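Local coordinates for protein putative retaining b-glycosidase (PDB 5A95) that probably hydrolyses the beta-glucosidic bonds of mixed-linkage beta-glucans with retention of configuration, as a trimeric family 5 glycoside hydrolase, at residues A[51-59]-A[281-289]; A[139-148]-A[157-168]. The protein carries 1 engineered substitution. All coordinates share one frame; numbering follows the deposited sequence.

Contact 1 (A[51-59]-A[281-289]); sequences ISVKGNKFI and AADTYPVIA
Pro-286 packs against Val-53, Phe-58 and the backbone carbonyl of Asn-56 where a beta hairpin, strands 52-54 and 57-59 joined by a type II' turn from Lys-54 to Lys-57, lies against the approach to barrel strand 287-289. The barrel is the (beta/alpha)8 fold of glycoside hydrolase family 5, and the hairpin packs across its N-terminal end, meeting strand 224-227 as well. The tight part is apolar. Pro-286 CB stands over one face of the Phe-58 ring, 3.6 Å from its centroid and 19° off the ring normal, a CH-pi contact. With CG turned anti to the carbonyl carbon (chi1 -57°), Phe-58 brings its far rim inward, and CZ also meets Ile-288 CG1 at 3.6 Å. Phe-68 packs edge-to-face on the same phenyl ring. Val-53 CG1 touches Pro-286 CG from the hairpin's first strand.

Toward solvent the packing gives way to polar links around the turn. Asn-56 ND2 donates to Ala-282 O at 2.9 Å, in the carbonyl plane, while its OD1 accepts from Lys-57 NZ. With an alanine here, Ala-282 O is likely to lose its amide donor and the Lys-57 ammonium its carbonyl partner. Farther out, Asp-283 turns from the hairpin and pairs with Lys-323. A water lies between the two backbones, 2.7 Å from Asn-56 O and 2.8 Å from Ala-282 O.

Contact 2 (A[139-148]-A[157-168]); sequences LDWHSIGYLP and YDTTIKETRDFW. With BGC (beta-D-glucopyranose), chain D; BGC (beta-D-glucopyranose), chain B.
Strand 139-141 and helix 161-168 run antiparallel, their axes 169° apart in direction and 10.5 Å at closest approach, with Trp-141 facing Thr-164. This is a beta-alpha unit of the (beta/alpha)8 barrel: the strand leaves the sheet at its C-terminal end, the chain turns a corner at Gly-145, and the helix returns along the outside. The loop closes in near Ser-143, whose OG donates to Tyr-157 O at 2.8 Å.

Trp-141 fills the layer between strand and helix. Its CG lies anti to the backbone N (chi1 -177°), which extends the indole toward the helix, between Phe-167 and Thr-164, and the six-membered ring makes an offset stack with Phe-167, centroids 4.3 Å apart and planes at 23°. Trp-168 adds its CZ2 against Trp-141 CB. At the indole's other end NE1 donates to Thr-164 OG1 at 2.9 Å, the hydroxyl oxygen tilted out of the indole plane; that hydroxyl donates in turn to Thr-160 O, so the buried N-H is tied to the helix start. Thr-160 caps this helix, its OG1 accepting from Glu-163 N. Leu-147 and Thr-164 meet tip to tip, Leu-147 CD1 in van der Waals contact with OG1, and Leu-147 CG packs on Ile-161 CG1.

Toward the glucan, Ile-144 CD1 sits over one face of the Tyr-157 ring, while His-142 lies alongside with its CD2 near Tyr-157 CE1. His-142 ND1 donates to the syn lone pair of Asp-140 OD2 at 2.6 Å, which fixes the imidazole's rotation and aims NE2 at the sugar; His-107 stacks on the ring. His-142 NE2 then donates, nearly straight, to O3 of the chain D glucose at 3.0 Å, and Tyr-157 OH hydrogen-bonds O6 of the chain B glucose at 2.7 Å.

In the fold
Contacts 1 and 2 both reach the same barrel sheet, their centres about 24 Å apart and their nearest atoms about 9 Å apart, without touching. Contact 2 is nested within the 222-residue separation that contact 1 closes. Contact 2 lies at the glucan pocket, where His-107, Asn-188 and Glu-189 also bind the sugars; contact 1 packs the N-terminal hairpin against the N-terminal end of strand 287-289, with the side chain of Ile-288 about 14 Å from a bound glucose. No other protein chain touches contact 1, whereas the loop and helix of contact 2 meet both neighbouring subunits: Lys-162 forms a salt bridge to Asp-158 of the second subunit, and Asp-158 one to Lys-162 of the third.

Contact 1 (A[51-59]-A[281-289])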
loop_
_atom_site.group_PDB
_atom_site.type_symbol
_atom_site.label_atom_id
_atom_site.label_comp_id
_atom_site.label_asym_id
_atom_site.label_seq_id
_atom_site.Cartn_x
_atom_site.Cartn_y
_atom_site.Cartn_z
ATOM N N ILE A 51 16.773 31.047 2.652
ATOM C CA ILE A 51 15.509 31.755 2.577
ATOM C C ILE A 51 14.602 31.136 3.623
ATOM O O ILE A 51 14.537 29.904 3.732
ATOM C CB ILE A 51 14.863 31.646 1.182
ATOM C CG1 ILE A 51 15.831 32.122 0.085
ATOM C CG2 ILE A 51 13.536 32.417 1.129
ATOM C CD1 ILE A 51 16.342 33.545 0.252
ATOM N N SER A 52 13.903 31.956 4.372
ATOM C CA SER A 52 13.008 31.520 5.446
ATOM C C SER A 52 11.660 32.233 5.309
ATOM O O SER A 52 11.506 33.140 4.497
ATOM C CB SER A 52 13.627 31.791 6.825
ATOM O OG SER A 52 14.013 33.129 6.959
ATOM N N VAL A 53 10.688 31.796 6.108
ATOM C CA VAL A 53 9.379 32.391 6.159
ATOM C C VAL A 53 9.270 33.252 7.399
ATOM O O VAL A 53 9.577 32.800 8.486
ATOM C CB VAL A 53 8.308 31.288 6.146
ATOM C CG1 VAL A 53 6.926 31.837 6.494
ATOM C CG2 VAL A 53 8.284 30.581 4.799
ATOM N N LYS A 54 8.756 34.463 7.215
ATOM C CA LYS A 54 8.406 35.298 8.368
ATOM C C LYS A 54 7.088 35.984 8.035
ATOM O O LYS A 54 7.002 36.806 7.126
ATOM C CB LYS A 54 9.505 36.333 8.702
ATOM C CG LYS A 54 9.285 37.056 10.015
ATOM C CD LYS A 54 10.506 37.835 10.442
ATOM C CE LYS A 54 10.274 38.609 11.739
ATOM N NZ LYS A 54 11.580 39.075 12.250
ATOM N N GLY A 55 6.036 35.589 8.741
ATOM C CA GLY A 55 4.733 36.100 8.428
ATOM C C GLY A 55 4.306 35.733 7.017
ATOM O O GLY A 55 4.421 34.570 6.607
ATOM N N ASN A 56 3.877 36.724 6.263
ATOM C CA ASN A 56 3.442 36.504 4.905
ATOM C C ASN A 56 4.548 36.660 3.880
ATOM O O ASN A 56 4.277 36.702 2.674
ATOM C CB ASN A 56 2.232 37.373 4.541
ATOM C CG ASN A 56 2.593 38.814 4.335
ATOM O OD1 ASN A 56 3.576 39.317 4.891
ATOM N ND2 ASN A 56 1.799 39.498 3.549
ATOM N N LYS A 57 5.798 36.741 4.328
ATOM C CA LYS A 57 6.923 36.977 3.419
ATOM C C LYS A 57 7.954 35.870 3.478
ATOM O O LYS A 57 8.142 35.217 4.502
ATOM C CB LYS A 57 7.645 38.262 3.806
ATOM C CG LYS A 57 6.807 39.521 3.743
ATOM C CD LYS A 57 6.238 39.784 2.361
ATOM C CE LYS A 57 5.733 41.227 2.279
ATOM N NZ LYS A 57 4.917 41.624 3.464
ATOM N N PHE A 58 8.650 35.698 2.370
ATOM C CA PHE A 58 9.953 35.078 2.404
ATOM C C PHE A 58 10.985 36.153 2.733
ATOM O O PHE A 58 10.889 37.278 2.221
ATOM C CB PHE A 58 10.309 34.438 1.059
ATOM C CG PHE A 58 9.310 33.421 0.592
ATOM C CD1 PHE A 58 9.120 32.253 1.304
ATOM C CD2 PHE A 58 8.547 33.630 -0.543
ATOM C CE1 PHE A 58 8.220 31.298 0.889
ATOM C CE2 PHE A 58 7.616 32.685 -0.969
ATOM C CZ PHE A 58 7.459 31.512 -0.239
ATOM N N ILE A 59 12.019 35.774 3.494
ATOM C CA ILE A 59 13.136 36.682 3.817
ATOM C C ILE A 59 14.468 35.978 3.662
ATOM O O ILE A 59 14.548 34.742 3.800
ATOM C CB ILE A 59 13.025 37.275 5.225
ATOM C CG1 ILE A 59 12.972 36.194 6.302
ATOM C CG2 ILE A 59 11.829 38.202 5.292
ATOM C CD1 ILE A 59 13.199 36.734 7.694
ATOM N N ALA A 281 -4.642 34.465 0.191
ATOM C CA ALA A 281 -3.701 33.760 1.072
ATOM C C ALA A 281 -2.447 34.577 1.317
ATOM O O ALA A 281 -1.860 34.501 2.404
ATOM C CB ALA A 281 -3.368 32.393 0.504
ATOM N N ALA A 282 -2.043 35.359 0.322
ATOM C CA ALA A 282 -0.807 36.140 0.398
ATOM C C ALA A 282 -0.881 37.283 1.412
ATOM O O ALA A 282 0.145 37.885 1.729
ATOM C CB ALA A 282 -0.460 36.671 -0.982
ATOM N N ASP A 283 -2.076 37.577 1.920
ATOM C CA ASP A 283 -2.227 38.564 2.991
ATOM C C ASP A 283 -1.689 38.010 4.310
ATOM O O ASP A 283 -1.347 38.766 5.201
ATOM C CB ASP A 283 -3.710 38.912 3.199
ATOM C CG ASP A 283 -4.366 39.547 1.984
ATOM O OD1 ASP A 283 -3.658 40.060 1.120
ATOM O OD2 ASP A 283 -5.625 39.523 1.910
ATOM N N THR A 284 -1.613 36.685 4.436
ATOM C CA THR A 284 -1.282 36.009 5.688
ATOM C C THR A 284 -0.061 35.103 5.625
ATOM O O THR A 284 0.685 34.979 6.600
ATOM C CB THR A 284 -2.514 35.236 6.212
ATOM O OG1 THR A 284 -3.618 36.130 6.292
ATOM C CG2 THR A 284 -2.250 34.624 7.562
ATOM N N TYR A 285 0.135 34.466 4.473
ATOM C CA TYR A 285 1.181 33.487 4.254
ATOM C C TYR A 285 1.903 33.827 2.961
ATOM O O TYR A 285 1.320 34.434 2.080
ATOM C CB TYR A 285 0.582 32.073 4.076
ATOM C CG TYR A 285 -0.383 31.691 5.158
ATOM C CD1 TYR A 285 0.052 31.294 6.433
ATOM C CD2 TYR A 285 -1.749 31.741 4.941
ATOM C CE1 TYR A 285 -0.859 30.951 7.428
ATOM C CE2 TYR A 285 -2.656 31.430 5.937
ATOM C CZ TYR A 285 -2.210 31.008 7.168
ATOM O OH TYR A 285 -3.109 30.710 8.162
ATOM N N PRO A 286 3.148 33.384 2.821
ATOM C CA PRO A 286 3.787 33.511 1.508
ATOM C C PRO A 286 3.130 32.555 0.510
ATOM O O PRO A 286 2.761 31.428 0.868
ATOM C CB PRO A 286 5.240 33.105 1.752
ATOM C CG PRO A 286 5.388 32.922 3.236
ATOM C CD PRO A 286 4.008 32.697 3.797
ATOM N N VAL A 287 3.012 33.012 -0.733
ATOM C CA VAL A 287 2.418 32.226 -1.808
ATOM C C VAL A 287 3.385 32.154 -2.972
ATOM O O VAL A 287 4.019 33.158 -3.338
ATOM C CB VAL A 287 1.090 32.858 -2.268
ATOM C CG1 VAL A 287 0.523 32.228 -3.533
ATOM C CG2 VAL A 287 0.099 32.790 -1.140
ATOM N N ILE A 288 3.515 30.960 -3.549
ATOM C CA ILE A 288 4.260 30.796 -4.771
ATOM C C ILE A 288 3.339 30.240 -5.849
ATOM O O ILE A 288 2.724 29.168 -5.693
ATOM C CB ILE A 288 5.517 29.884 -4.668
ATOM C CG1 ILE A 288 6.341 30.164 -3.419
ATOM C CG2 ILE A 288 6.363 29.996 -5.933
ATOM C CD1 ILE A 288 7.532 29.234 -3.227
ATOM N N ALA A 289 3.208 31.003 -6.935
ATOM C CA ALA A 289 2.487 30.534 -8.103
ATOM C C ALA A 289 3.436 29.633 -8.887
ATOM O O ALA A 289 4.148 30.102 -9.783
ATOM C CB ALA A 289 1.992 31.723 -8.906
HETATM O O HOH W 1 2.735 37.567 0.692
#

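Contact 2 (A[139-148]-A[157-168])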
loop_
_atom_site.group_PDB
_atom_site.type_symbol
_atom_site.label_atom_id
_atom_site.label_comp_id
_atom_site.label_asym_id
_atom_site.label_seq_id
_atom_site.Cartn_x
_atom_site.Cartn_y
_atom_site.Cartn_z
ATOM N N LEU A 139 11.932 21.965 -5.200
ATOM C CA LEU A 139 11.784 20.577 -5.561
ATOM C C LEU A 139 10.319 20.221 -5.439
ATOM O O LEU A 139 9.714 20.377 -4.374
ATOM C CB LEU A 139 12.629 19.673 -4.665
ATOM C CG LEU A 139 14.126 19.963 -4.665
ATOM C CD1 LEU A 139 14.879 18.965 -3.792
ATOM C CD2 LEU A 139 14.714 20.019 -6.068
ATOM N N ASP A 140 9.756 19.760 -6.552
ATOM C CA ASP A 140 8.321 19.516 -6.703
ATOM C C ASP A 140 8.094 18.027 -6.942
ATOM O O ASP A 140 8.588 17.453 -7.905
ATOM C CB ASP A 140 7.838 20.386 -7.874
ATOM C CG ASP A 140 6.619 19.865 -8.591
ATOM O OD1 ASP A 140 5.737 19.244 -7.995
ATOM O OD2 ASP A 140 6.558 20.088 -9.829
ATOM N N TRP A 141 7.386 17.385 -6.013
ATOM C CA TRP A 141 6.965 16.009 -6.231
ATOM C C TRP A 141 5.738 16.067 -7.154
ATOM O O TRP A 141 4.614 16.421 -6.751
ATOM C CB TRP A 141 6.670 15.361 -4.887
ATOM C CG TRP A 141 6.279 13.894 -4.935
ATOM C CD1 TRP A 141 5.122 13.352 -4.437
ATOM C CD2 TRP A 141 7.048 12.796 -5.446
ATOM N NE1 TRP A 141 5.122 11.995 -4.606
ATOM C CE2 TRP A 141 6.292 11.629 -5.218
ATOM C CE3 TRP A 141 8.303 12.669 -6.063
ATOM C CZ2 TRP A 141 6.759 10.355 -5.564
ATOM C CZ3 TRP A 141 8.758 11.391 -6.410
ATOM C CH2 TRP A 141 7.986 10.262 -6.182
ATOM N N HIS A 142 6.003 15.800 -8.415
ATOM C CA HIS A 142 5.113 16.239 -9.482
ATOM C C HIS A 142 4.105 15.149 -9.843
ATOM O O HIS A 142 4.225 14.447 -10.851
ATOM C CB HIS A 142 5.909 16.703 -10.686
ATOM C CG HIS A 142 5.121 17.515 -11.639
ATOM N ND1 HIS A 142 4.967 18.869 -11.507
ATOM C CD2 HIS A 142 4.409 17.160 -12.733
ATOM C CE1 HIS A 142 4.223 19.318 -12.495
ATOM N NE2 HIS A 142 3.870 18.301 -13.255
ATOM N N SER A 143 3.086 15.051 -9.010
ATOM C CA SER A 143 1.956 14.201 -9.244
ATOM C C SER A 143 0.698 15.064 -9.395
ATOM O O SER A 143 0.674 16.251 -9.060
ATOM C CB SER A 143 1.827 13.179 -8.113
ATOM O OG SER A 143 0.728 12.300 -8.326
ATOM N N ILE A 144 -0.343 14.456 -9.953
ATOM C CA ILE A 144 -1.629 15.087 -10.233
ATOM C C ILE A 144 -2.679 14.058 -9.870
ATOM O O ILE A 144 -2.736 12.986 -10.508
ATOM C CB ILE A 144 -1.788 15.485 -11.718
ATOM C CG1 ILE A 144 -0.643 16.382 -12.182
ATOM C CG2 ILE A 144 -3.140 16.172 -11.900
ATOM C CD1 ILE A 144 -0.766 16.870 -13.603
ATOM N N GLY A 145 -3.481 14.334 -8.844
ATOM C CA GLY A 145 -4.488 13.411 -8.406
ATOM C C GLY A 145 -4.726 13.494 -6.915
ATOM O O GLY A 145 -4.500 14.559 -6.303
ATOM N N TYR A 146 -5.167 12.390 -6.323
ATOM C CA TYR A 146 -5.618 12.389 -4.942
ATOM C C TYR A 146 -4.828 11.363 -4.165
ATOM O O TYR A 146 -5.098 10.150 -4.207
ATOM C CB TYR A 146 -7.151 12.125 -4.854
ATOM C CG TYR A 146 -7.752 12.584 -3.559
ATOM C CD1 TYR A 146 -7.618 13.907 -3.165
ATOM C CD2 TYR A 146 -8.387 11.710 -2.702
ATOM C CE1 TYR A 146 -8.115 14.364 -1.970
ATOM C CE2 TYR A 146 -8.906 12.167 -1.496
ATOM C CZ TYR A 146 -8.752 13.495 -1.136
ATOM O OH TYR A 146 -9.223 14.015 0.055
ATOM N N LEU A 147 -3.829 11.866 -3.448
ATOM C CA LEU A 147 -2.919 10.995 -2.748
ATOM C C LEU A 147 -3.608 10.094 -1.709
ATOM O O LEU A 147 -3.257 8.928 -1.578
ATOM C CB LEU A 147 -1.758 11.804 -2.149
ATOM C CG LEU A 147 -0.673 11.023 -1.445
ATOM C CD1 LEU A 147 0.000 10.021 -2.373
ATOM C CD2 LEU A 147 0.354 11.971 -0.860
ATOM N N PRO A 148 -4.635 10.609 -0.995
ATOM C CA PRO A 148 -5.244 9.714 0.013
ATOM C C PRO A 148 -5.823 8.406 -0.512
ATOM O O PRO A 148 -5.823 7.407 0.196
ATOM C CB PRO A 148 -6.330 10.580 0.664
ATOM C CG PRO A 148 -5.746 11.966 0.572
ATOM C CD PRO A 148 -5.109 11.999 -0.815
ATOM N N TYR A 157 2.150 10.073 -13.223
ATOM C CA TYR A 157 2.023 10.675 -11.937
ATOM C C TYR A 157 1.787 9.678 -10.805
ATOM O O TYR A 157 1.670 10.055 -9.635
ATOM C CB TYR A 157 0.855 11.663 -11.963
ATOM C CG TYR A 157 0.978 12.670 -13.082
ATOM C CD1 TYR A 157 2.108 13.470 -13.222
ATOM C CD2 TYR A 157 -0.034 12.821 -13.996
ATOM C CE1 TYR A 157 2.216 14.362 -14.294
ATOM C CE2 TYR A 157 0.049 13.719 -15.051
ATOM C CZ TYR A 157 1.185 14.488 -15.209
ATOM O OH TYR A 157 1.294 15.368 -16.266
ATOM N N ASP A 158 1.682 8.396 -11.127
ATOM C CA ASP A 158 1.270 7.387 -10.156
ATOM C C ASP A 158 2.275 7.261 -9.022
ATOM O O ASP A 158 3.473 7.191 -9.246
ATOM C CB ASP A 158 1.130 6.022 -10.850
ATOM C CG ASP A 158 0.508 4.971 -9.958
ATOM O OD1 ASP A 158 -0.547 5.244 -9.407
ATOM O OD2 ASP A 158 1.021 3.867 -9.825
ATOM N N THR A 159 1.744 7.221 -7.799
ATOM C CA THR A 159 2.557 7.101 -6.623
ATOM C C THR A 159 1.728 6.485 -5.508
ATOM O O THR A 159 0.564 6.104 -5.709
ATOM C CB THR A 159 3.222 8.463 -6.236
ATOM O OG1 THR A 159 4.160 8.271 -5.159
ATOM C CG2 THR A 159 2.210 9.542 -5.849
ATOM N N THR A 160 2.338 6.341 -4.349
ATOM C CA THR A 160 1.664 5.856 -3.151
ATOM C C THR A 160 2.044 6.782 -2.007
ATOM O O THR A 160 3.010 7.547 -2.088
ATOM C CB THR A 160 2.109 4.433 -2.775
ATOM O OG1 THR A 160 3.518 4.436 -2.492
ATOM C CG2 THR A 160 1.789 3.434 -3.863
ATOM N N ILE A 161 1.301 6.702 -0.920
ATOM C CA ILE A 161 1.695 7.454 0.273
ATOM C C ILE A 161 3.088 7.005 0.725
ATOM O O ILE A 161 3.923 7.812 1.082
ATOM C CB ILE A 161 0.636 7.333 1.392
ATOM C CG1 ILE A 161 -0.681 7.949 0.933
ATOM C CG2 ILE A 161 1.138 8.023 2.648
ATOM C CD1 ILE A 161 -1.841 7.757 1.871
ATOM N N LYS A 162 3.350 5.705 0.709
ATOM C CA LYS A 162 4.646 5.191 1.096
ATOM C C LYS A 162 5.791 5.772 0.282
ATOM O O LYS A 162 6.807 6.199 0.825
ATOM C CB LYS A 162 4.671 3.668 1.022
ATOM C CG LYS A 162 6.028 3.045 1.360
ATOM C CD LYS A 162 6.025 1.525 1.165
ATOM C CE LYS A 162 7.402 0.954 1.446
ATOM N NZ LYS A 162 7.551 -0.497 1.294
ATOM N N GLU A 163 5.605 5.804 -1.025
ATOM C CA GLU A 163 6.635 6.278 -1.940
ATOM C C GLU A 163 6.818 7.783 -1.789
ATOM O O GLU A 163 7.942 8.284 -1.870
ATOM C CB GLU A 163 6.291 5.941 -3.390
ATOM C CG GLU A 163 7.293 6.430 -4.421
ATOM C CD GLU A 163 6.866 6.128 -5.836
ATOM O OE1 GLU A 163 5.738 6.522 -6.181
ATOM O OE2 GLU A 163 7.642 5.518 -6.589
ATOM N N THR A 164 5.722 8.509 -1.599
ATOM C CA THR A 164 5.785 9.960 -1.368
ATOM C C THR A 164 6.532 10.318 -0.102
ATOM O O THR A 164 7.434 11.161 -0.100
ATOM C CB THR A 164 4.350 10.545 -1.359
ATOM O OG1 THR A 164 3.744 10.316 -2.657
ATOM C CG2 THR A 164 4.347 12.023 -1.050
ATOM N N ARG A 165 6.178 9.645 0.978
ATOM C CA ARG A 165 6.892 9.816 2.250
ATOM C C ARG A 165 8.379 9.506 2.065
ATOM O O ARG A 165 9.235 10.226 2.579
ATOM C CB ARG A 165 6.335 8.872 3.314
ATOM C CG ARG A 165 4.984 9.220 3.879
ATOM C CD ARG A 165 4.680 8.264 5.023
ATOM N NE ARG A 165 3.329 8.374 5.509
ATOM C CZ ARG A 165 2.880 9.341 6.286
ATOM N NH1 ARG A 165 3.717 10.259 6.774
ATOM N NH2 ARG A 165 1.603 9.363 6.636
ATOM N N ASP A 166 8.685 8.409 1.380
ATOM C CA ASP A 166 10.074 8.012 1.204
ATOM C C ASP A 166 10.869 9.008 0.375
ATOM O O ASP A 166 12.032 9.288 0.678
ATOM C CB ASP A 166 10.175 6.598 0.639
ATOM C CG ASP A 166 11.590 6.214 0.314
ATOM O OD1 ASP A 166 12.347 5.922 1.267
ATOM O OD2 ASP A 166 11.979 6.223 -0.866
ATOM N N PHE A 167 10.250 9.533 -0.675
ATOM C CA PHE A 167 10.853 10.608 -1.434
ATOM C C PHE A 167 11.252 11.764 -0.526
ATOM O O PHE A 167 12.409 12.200 -0.517
ATOM C CB PHE A 167 9.942 11.059 -2.582
ATOM C CG PHE A 167 10.411 12.288 -3.305
ATOM C CD1 PHE A 167 11.396 12.209 -4.262
ATOM C CD2 PHE A 167 9.876 13.542 -3.000
ATOM C CE1 PHE A 167 11.836 13.344 -4.901
ATOM C CE2 PHE A 167 10.313 14.682 -3.649
ATOM C CZ PHE A 167 11.291 14.576 -4.603
ATOM N N TRP A 168 10.297 12.232 0.271
ATOM C CA TRP A 168 10.587 13.376 1.116
ATOM C C TRP A 168 11.598 13.027 2.225
ATOM O O TRP A 168 12.438 13.869 2.581
ATOM C CB TRP A 168 9.302 14.013 1.658
ATOM C CG TRP A 168 8.570 14.754 0.584
ATOM C CD1 TRP A 168 7.324 14.477 0.091
ATOM C CD2 TRP A 168 9.080 15.842 -0.205
ATOM N NE1 TRP A 168 7.026 15.342 -0.919
ATOM C CE2 TRP A 168 8.081 16.196 -1.129
ATOM C CE3 TRP A 168 10.301 16.549 -0.213
ATOM C CZ2 TRP A 168 8.253 17.207 -2.047
ATOM C CZ3 TRP A 168 10.463 17.539 -1.140
ATOM C CH2 TRP A 168 9.449 17.865 -2.033
HETATM C C2 BGC D . 0.455 19.921 -15.127
HETATM C C3 BGC D . 1.630 19.920 -16.103
HETATM C C4 BGC D . 1.103 20.101 -17.531
HETATM C C5 BGC D . 0.249 21.351 -17.610
HETATM C C6 BGC D . -0.284 21.605 -18.999
HETATM C C1 BGC D . -0.577 21.013 -15.393
HETATM O O1 BGC D . -1.837 20.721 -14.845
HETATM O O2 BGC D . 0.962 19.981 -13.743
HETATM O O3 BGC D . 2.385 18.687 -15.882
HETATM O O4 BGC D . 2.103 20.172 -18.559
HETATM O O5 BGC D . -0.874 21.125 -16.764
HETATM O O6 BGC D . -1.213 22.681 -18.854
HETATM C C2 BGC B . 2.758 19.229 -20.664
HETATM C C3 BGC B . 2.925 17.886 -21.352
HETATM C C4 BGC B . 3.812 16.966 -20.542
HETATM C C5 BGC B . 3.323 16.874 -19.097
HETATM C C6 BGC B . 4.284 16.162 -18.180
HETATM C C1 BGC B . 2.222 18.954 -19.270
HETATM O O2 BGC B . 1.846 19.998 -21.444
HETATM O O3 BGC B . 3.536 18.104 -22.630
HETATM O O4 BGC B . 3.772 15.664 -21.118
HETATM O O5 BGC B . 3.168 18.175 -18.561
HETATM O O6 BGC B . 3.760 16.152 -16.855
#